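PDB 5XSW: chitinase from Thermococcus chitonophagus, which probably hydrolyses internal linkages of chitin, the chain here being the C-terminal portion of a longer protein, with sugars bound in its glycan pocket. Local coordinates for residues Val252-Phe257 with Ala272-Met278; Pro265-Asp270 with Lys412-Pro416. All coordinates share one frame; numbering follows the deposited sequence.

Contact 1: residues Val252-Phe257 with Ala272-Met278. With PO4 (phosphate ion), chain M; PO4 (phosphate ion), chain E.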
loop_
_atom_site.group_PDB
_atom_site.type_symbol
_atom_site.label_atom_id
_atom_site.label_comp_id
_atom_site.label_asym_id
_atom_site.label_seq_id
_atom_site.Cartn_x
_atom_site.Cartn_y
_atom_site.Cartn_z
ATOM N N VAL A 252 0.047 -10.437 -5.537
ATOM C CA VAL A 252 -0.102 -9.411 -4.517
ATOM C C VAL A 252 1.018 -8.344 -4.766
ATOM O O VAL A 252 2.190 -8.691 -4.688
ATOM C CB VAL A 252 0.069 -9.976 -3.079
ATOM C CG1 VAL A 252 0.049 -8.791 -2.055
ATOM C CG2 VAL A 252 -1.063 -11.028 -2.749
ATOM N N GLU A 253 0.643 -7.087 -4.984
ATOM C CA GLU A 253 1.632 -5.998 -5.200
ATOM C C GLU A 253 2.178 -5.399 -3.934
ATOM O O GLU A 253 1.575 -5.539 -2.852
ATOM C CB GLU A 253 0.976 -4.891 -6.055
ATOM C CG GLU A 253 0.628 -5.445 -7.420
ATOM C CD GLU A 253 0.104 -4.378 -8.386
ATOM O OE1 GLU A 253 0.554 -3.218 -8.283
ATOM O OE2 GLU A 253 -0.763 -4.696 -9.226
ATOM N N SER A 254 3.300 -4.679 -4.033
ATOM C CA SER A 254 3.861 -4.163 -2.819
ATOM C C SER A 254 3.006 -3.110 -2.103
ATOM O O SER A 254 3.108 -3.030 -0.890
ATOM C CB SER A 254 5.296 -3.610 -3.040
ATOM O OG SER A 254 5.277 -2.434 -3.790
ATOM N N GLY A 255 2.198 -2.302 -2.798
ATOM C CA GLY A 255 1.393 -1.293 -2.100
ATOM C C GLY A 255 0.365 -2.008 -1.171
ATOM O O GLY A 255 0.232 -1.688 0.012
ATOM N N ASN A 256 -0.350 -2.981 -1.715
ATOM C CA ASN A 256 -1.323 -3.767 -0.908
ATOM C C ASN A 256 -0.644 -4.505 0.239
ATOM O O ASN A 256 -1.144 -4.520 1.373
ATOM C CB ASN A 256 -2.066 -4.746 -1.814
ATOM C CG ASN A 256 -3.131 -5.578 -1.034
ATOM O OD1 ASN A 256 -2.858 -6.706 -0.686
ATOM N ND2 ASN A 256 -4.323 -5.019 -0.798
ATOM N N PHE A 257 0.556 -5.061 -0.016
ATOM C CA PHE A 257 1.342 -5.697 1.061
ATOM C C PHE A 257 1.694 -4.731 2.153
ATOM O O PHE A 257 1.595 -5.031 3.371
ATOM C CB PHE A 257 2.651 -6.326 0.464
ATOM C CG PHE A 257 3.403 -7.165 1.424
ATOM C CD1 PHE A 257 3.106 -8.519 1.545
ATOM C CD2 PHE A 257 4.436 -6.618 2.202
ATOM C CE1 PHE A 257 3.825 -9.373 2.461
ATOM C CE2 PHE A 257 5.193 -7.421 3.094
ATOM C CZ PHE A 257 4.883 -8.798 3.263
ATOM N N ALA A 272 8.838 -7.655 7.742
ATOM C CA ALA A 272 8.221 -8.418 6.633
ATOM C C ALA A 272 8.413 -7.667 5.324
ATOM O O ALA A 272 8.075 -6.500 5.224
ATOM C CB ALA A 272 6.693 -8.633 6.883
ATOM N N ASP A 273 8.901 -8.359 4.320
ATOM C CA ASP A 273 9.244 -7.756 3.044
ATOM C C ASP A 273 8.436 -8.409 1.915
ATOM O O ASP A 273 8.337 -9.638 1.859
ATOM C CB ASP A 273 10.763 -7.951 2.763
ATOM C CG ASP A 273 11.088 -7.727 1.316
ATOM O OD1 ASP A 273 10.996 -6.559 0.885
ATOM O OD2 ASP A 273 11.322 -8.699 0.588
ATOM N N HIS A 274 7.899 -7.601 1.008
ATOM C CA HIS A 274 7.018 -8.095 -0.060
ATOM C C HIS A 274 7.599 -9.254 -0.894
ATOM O O HIS A 274 7.001 -10.372 -1.012
ATOM C CB HIS A 274 6.644 -6.930 -0.987
ATOM C CG HIS A 274 5.970 -7.373 -2.252
ATOM N ND1 HIS A 274 6.671 -7.677 -3.408
ATOM C CD2 HIS A 274 4.674 -7.615 -2.529
ATOM C CE1 HIS A 274 5.826 -8.088 -4.338
ATOM N NE2 HIS A 274 4.601 -8.008 -3.848
ATOM N N ASP A 275 8.758 -9.022 -1.523
ATOM C CA ASP A 275 9.299 -10.072 -2.411
ATOM C C ASP A 275 9.655 -11.320 -1.585
ATOM O O ASP A 275 9.409 -12.449 -2.012
ATOM C CB ASP A 275 10.547 -9.557 -3.252
ATOM C CG ASP A 275 10.166 -8.475 -4.332
ATOM O OD1 ASP A 275 9.050 -7.882 -4.321
ATOM O OD2 ASP A 275 11.021 -8.145 -5.194
ATOM N N ASP A 276 10.167 -11.149 -0.378
ATOM C CA ASP A 276 10.473 -12.320 0.418
ATOM C C ASP A 276 9.214 -13.201 0.737
ATOM O O ASP A 276 9.311 -14.451 0.824
ATOM C CB ASP A 276 11.116 -11.915 1.746
ATOM C CG ASP A 276 11.485 -13.152 2.627
ATOM O OD1 ASP A 276 12.062 -14.086 2.055
ATOM O OD2 ASP A 276 11.213 -13.213 3.873
ATOM N N TYR A 277 8.060 -12.550 0.947
ATOM C CA TYR A 277 6.834 -13.265 1.354
ATOM C C TYR A 277 6.085 -13.801 0.150
ATOM O O TYR A 277 5.383 -14.782 0.293
ATOM C CB TYR A 277 5.882 -12.361 2.173
ATOM C CG TYR A 277 6.273 -12.261 3.646
ATOM C CD1 TYR A 277 7.591 -11.922 4.028
ATOM C CD2 TYR A 277 5.347 -12.538 4.646
ATOM C CE1 TYR A 277 7.943 -11.837 5.352
ATOM C CE2 TYR A 277 5.674 -12.433 5.973
ATOM C CZ TYR A 277 6.996 -12.100 6.322
ATOM O OH TYR A 277 7.358 -11.999 7.640
ATOM N N MET A 278 6.215 -13.161 -1.028
ATOM C CA MET A 278 5.358 -13.491 -2.165
ATOM C C MET A 278 6.110 -14.261 -3.282
ATOM O O MET A 278 5.507 -15.040 -4.017
ATOM C CB MET A 278 4.752 -12.242 -2.811
ATOM C CG MET A 278 3.920 -11.304 -1.837
ATOM S SD MET A 278 2.725 -12.355 -0.913
ATOM C CE MET A 278 1.893 -12.969 -2.266
HETATM P P PO4 M . 3.187 -0.509 -5.988
HETATM O O1 PO4 M . 3.129 -1.960 -5.630
HETATM O O2 PO4 M . 3.588 -0.424 -7.432
HETATM O O3 PO4 M . 4.259 0.238 -5.241
HETATM O O4 PO4 M . 1.829 0.030 -5.776
HETATM P P PO4 E . -6.430 -1.855 -1.895
HETATM O O1 PO4 E . -5.146 -2.433 -2.364
HETATM O O2 PO4 E . -6.695 -1.994 -0.421
HETATM O O3 PO4 E . -6.400 -0.406 -2.303
HETATM O O4 PO4 E . -7.638 -2.492 -2.441
#

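Contact 2: residues Pro265-Asp270 with Lys412-Pro416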
loop_
_atom_site.group_PDB
_atom_site.type_symbol
_atom_site.label_atom_id
_atom_site.label_comp_id
_atom_site.label_asym_id
_atom_site.label_seq_id
_atom_site.Cartn_x
_atom_site.Cartn_y
_atom_site.Cartn_z
ATOM N N PRO A 265 -0.417 -5.241 12.614
ATOM C CA PRO A 265 0.816 -5.403 13.405
ATOM C C PRO A 265 0.841 -6.709 14.195
ATOM O O PRO A 265 1.944 -7.183 14.475
ATOM C CB PRO A 265 0.800 -4.177 14.355
ATOM C CG PRO A 265 -0.614 -3.733 14.390
ATOM C CD PRO A 265 -1.227 -4.081 13.037
ATOM N N ASP A 266 -0.317 -7.312 14.531
ATOM C CA ASP A 266 -0.285 -8.595 15.246
ATOM C C ASP A 266 0.102 -9.740 14.350
ATOM O O ASP A 266 0.557 -10.759 14.839
ATOM C CB ASP A 266 -1.648 -8.911 15.886
ATOM C CG ASP A 266 -1.977 -7.891 16.979
ATOM O OD1 ASP A 266 -1.347 -7.995 18.059
ATOM O OD2 ASP A 266 -2.794 -6.968 16.743
ATOM N N ILE A 267 -0.120 -9.609 13.044
ATOM C CA ILE A 267 0.223 -10.723 12.134
ATOM C C ILE A 267 1.656 -10.563 11.512
ATOM O O ILE A 267 2.403 -11.526 11.425
ATOM C CB ILE A 267 -0.822 -10.840 10.985
ATOM C CG1 ILE A 267 -2.204 -11.187 11.577
ATOM C CG2 ILE A 267 -0.428 -11.963 9.981
ATOM C CD1 ILE A 267 -3.361 -11.113 10.526
ATOM N N PHE A 268 2.015 -9.342 11.130
ATOM C CA PHE A 268 3.277 -9.097 10.406
ATOM C C PHE A 268 4.309 -8.413 11.269
ATOM O O PHE A 268 4.018 -7.346 11.798
ATOM C CB PHE A 268 3.002 -8.209 9.185
ATOM C CG PHE A 268 2.167 -8.868 8.154
ATOM C CD1 PHE A 268 2.726 -9.782 7.258
ATOM C CD2 PHE A 268 0.811 -8.584 8.065
ATOM C CE1 PHE A 268 1.940 -10.401 6.285
ATOM C CE2 PHE A 268 0.038 -9.202 7.116
ATOM C CZ PHE A 268 0.595 -10.104 6.214
ATOM N N PRO A 269 5.518 -9.021 11.401
ATOM C CA PRO A 269 6.593 -8.257 12.053
ATOM C C PRO A 269 7.040 -7.086 11.166
ATOM O O PRO A 269 6.796 -7.097 9.955
ATOM C CB PRO A 269 7.713 -9.306 12.232
ATOM C CG PRO A 269 7.525 -10.281 11.045
ATOM C CD PRO A 269 5.973 -10.308 10.844
ATOM N N ASP A 270 7.711 -6.096 11.748
ATOM C CA ASP A 270 8.122 -4.914 10.994
ATOM C C ASP A 270 9.112 -5.254 9.879
ATOM O O ASP A 270 9.249 -4.468 8.944
ATOM C CB ASP A 270 8.778 -3.870 11.939
ATOM C CG ASP A 270 7.752 -3.211 12.909
ATOM O OD1 ASP A 270 6.537 -3.206 12.613
ATOM O OD2 ASP A 270 8.170 -2.682 13.957
ATOM N N LYS A 412 8.130 -15.899 10.088
ATOM C CA LYS A 412 7.469 -14.915 9.229
ATOM C C LYS A 412 6.197 -14.248 9.790
ATOM O O LYS A 412 5.800 -13.194 9.290
ATOM C CB LYS A 412 7.119 -15.574 7.892
ATOM C CG LYS A 412 8.387 -16.267 7.262
ATOM C CD LYS A 412 9.438 -15.209 6.858
ATOM C CE LYS A 412 10.716 -15.916 6.224
ATOM N NZ LYS A 412 11.683 -14.836 5.820
ATOM N N PHE A 413 5.557 -14.873 10.774
ATOM C CA PHE A 413 4.355 -14.298 11.369
ATOM C C PHE A 413 4.455 -14.073 12.884
ATOM O O PHE A 413 5.335 -14.616 13.547
ATOM C CB PHE A 413 3.142 -15.186 11.007
ATOM C CG PHE A 413 2.928 -15.281 9.500
ATOM C CD1 PHE A 413 2.524 -14.159 8.770
ATOM C CD2 PHE A 413 3.152 -16.449 8.843
ATOM C CE1 PHE A 413 2.332 -14.217 7.399
ATOM C CE2 PHE A 413 2.954 -16.549 7.462
ATOM C CZ PHE A 413 2.579 -15.438 6.714
ATOM N N PHE A 414 3.558 -13.228 13.394
ATOM C CA PHE A 414 3.559 -12.783 14.800
ATOM C C PHE A 414 4.729 -11.871 15.040
ATOM O O PHE A 414 5.702 -11.815 14.268
ATOM C CB PHE A 414 3.590 -13.944 15.807
ATOM C CG PHE A 414 2.444 -14.902 15.665
ATOM C CD1 PHE A 414 1.206 -14.592 16.182
ATOM C CD2 PHE A 414 2.625 -16.132 15.043
ATOM C CE1 PHE A 414 0.120 -15.497 16.059
ATOM C CE2 PHE A 414 1.578 -17.037 14.905
ATOM C CZ PHE A 414 0.312 -16.720 15.416
ATOM N N ARG A 415 4.608 -11.154 16.130
ATOM C CA ARG A 415 5.529 -10.109 16.563
ATOM C C ARG A 415 6.119 -10.623 17.876
ATOM O O ARG A 415 5.472 -11.397 18.581
ATOM C CB ARG A 415 4.711 -8.796 16.676
ATOM C CG ARG A 415 5.332 -7.533 17.099
ATOM C CD ARG A 415 4.332 -6.376 16.921
ATOM N NE ARG A 415 4.146 -6.088 15.496
ATOM C CZ ARG A 415 4.662 -5.049 14.857
ATOM N NH1 ARG A 415 5.384 -4.140 15.515
ATOM N NH2 ARG A 415 4.453 -4.926 13.547
ATOM N N PRO A 416 7.362 -10.245 18.205
ATOM C CA PRO A 416 7.907 -10.637 19.502
ATOM C C PRO A 416 6.999 -10.228 20.654
ATOM O O PRO A 416 6.569 -9.078 20.699
ATOM C CB PRO A 416 9.232 -9.864 19.574
ATOM C CG PRO A 416 9.618 -9.671 18.155
ATOM C CD PRO A 416 8.324 -9.442 17.430
HETATM O O HOH W 1 1.921 -10.997 17.133
#

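Contact 1: residues Val252-Phe257 with Ala272-Met278
Ser254 at the start of helix 254-263 and His274 at the start of the short helix 274-278 bring their CA atoms to 5.7 Å, the nearest CA pair across the two helix starts in this helix-loop-helix packing. An aromatic cluster of Phe257, His274 and Tyr277 fills the interface. Phe257 is the wedge: with CG anti to its own N (chi1 -171°), the ring reaches under the first turn of the other helix, and His274 CA sits over the centre of one face, 3.7 Å from the centroid. The His274 ring turns an edge toward that face in an offset T-shaped pair. The far end of Phe257, in turn, points its edge at the face of Tyr277, while its CE1 touches Tyr277 CB at 3.6 Å. Over one face of the imidazole, offset toward its rim, lies Ser254 CB in a CH-pi contact, while Phe257 CB stands at the edge. Both ring nitrogens donate in the ring plane: ND1 of His274 goes to the anti lone pair of Asp275 OD1 at 2.6 Å, and NE2 reaches across to the Val252 carbonyl. Putting a leucine at His274 would probably strand Val252 O and the Asp275 carboxylate without their donors and leave the first turn less firmly tied. Asp273 N-caps helix 274-278 through Asp276 N. At the N-terminus of helix 254-263, close to the second subunit, Gly255 N donates to a phosphate, probably from the crystallisation liquor. Beyond the cluster, bent Met278 lays its CE against Val252 CG2 at 3.6 Å.

Contact 2: residues Pro265-Asp270 with Lys412-Pro416
Ile267 and Phe414 join two irregular loops through one backbone bond, Phe414 N to Ile267 O at 2.8 Å, and the same carbonyl oxygen also receives a CA-H contact from Phe413. The amide comes in from above the carbonyl plane rather than on a lone pair. Packing is tight on this inner side. Ile267 CG2 rests 3.9 Å from Phe413 CD1, and the side chains of Phe268 and Phe413 run side by side and touch through their CE1 atoms. Helix 288-311 closes over both phenylalanines, and Phe414 turns to Trp198 and Trp464. Pro269 presses its ring on the last turn of helix 399-412, with CD 3.3 Å from Lys412 O.

Toward solvent the chemistry becomes polar and centres on Arg415. Its chain runs extended and then folds at chi3 (-71°), which swings the guanidinium back along the other loop. There NE donates to Pro265 O at 2.7 Å, while NH2 is shared between Phe268 O and Asp270 OD1. The salt bridge to exposed Asp270 is made through NH2 at 2.9 Å, with only a weak bond from NH1; the carboxylate stands 74° from the guanidinium plane, so the two groups do not lie flat against each other. Pro265 CB covers one face of the guanidinium, and water 1 links Asp266 O to Arg415 N, filling in where the backbones do not bond directly. The Asp266 side chain points away from the other loop, and its OD1 bonds to Tyr26 OH and Asn29 N of the N-terminal region. An arginine spanning two main-chain carbonyls and a carboxylate, as here, fastens loop to loop in the helical domain, beside its junction with the N-terminal beta domain.

Both contacts use the chain that follows helix 254-263: residues 265-270 of contact 2 lie in the loop that leads into the second segment of contact 1. They meet directly. Tyr277 OH probably bonds Lys412 O at 2.6 Å, Lys412 NZ pairs with Asp276 OD2, and the Tyr277 ring packs on Phe413. Contact 1 is almost wholly buried, helix against helix, and rests on edge-to-face rings and one side-chain-to-carbonyl bond, with its outer end turned to the second subunit. Contact 2 joins loops instead; its inner half is apolar, but its outer side is polar, an arginine gripping carbonyls and a carboxylate. Helix 288-311 packs against side chains of both.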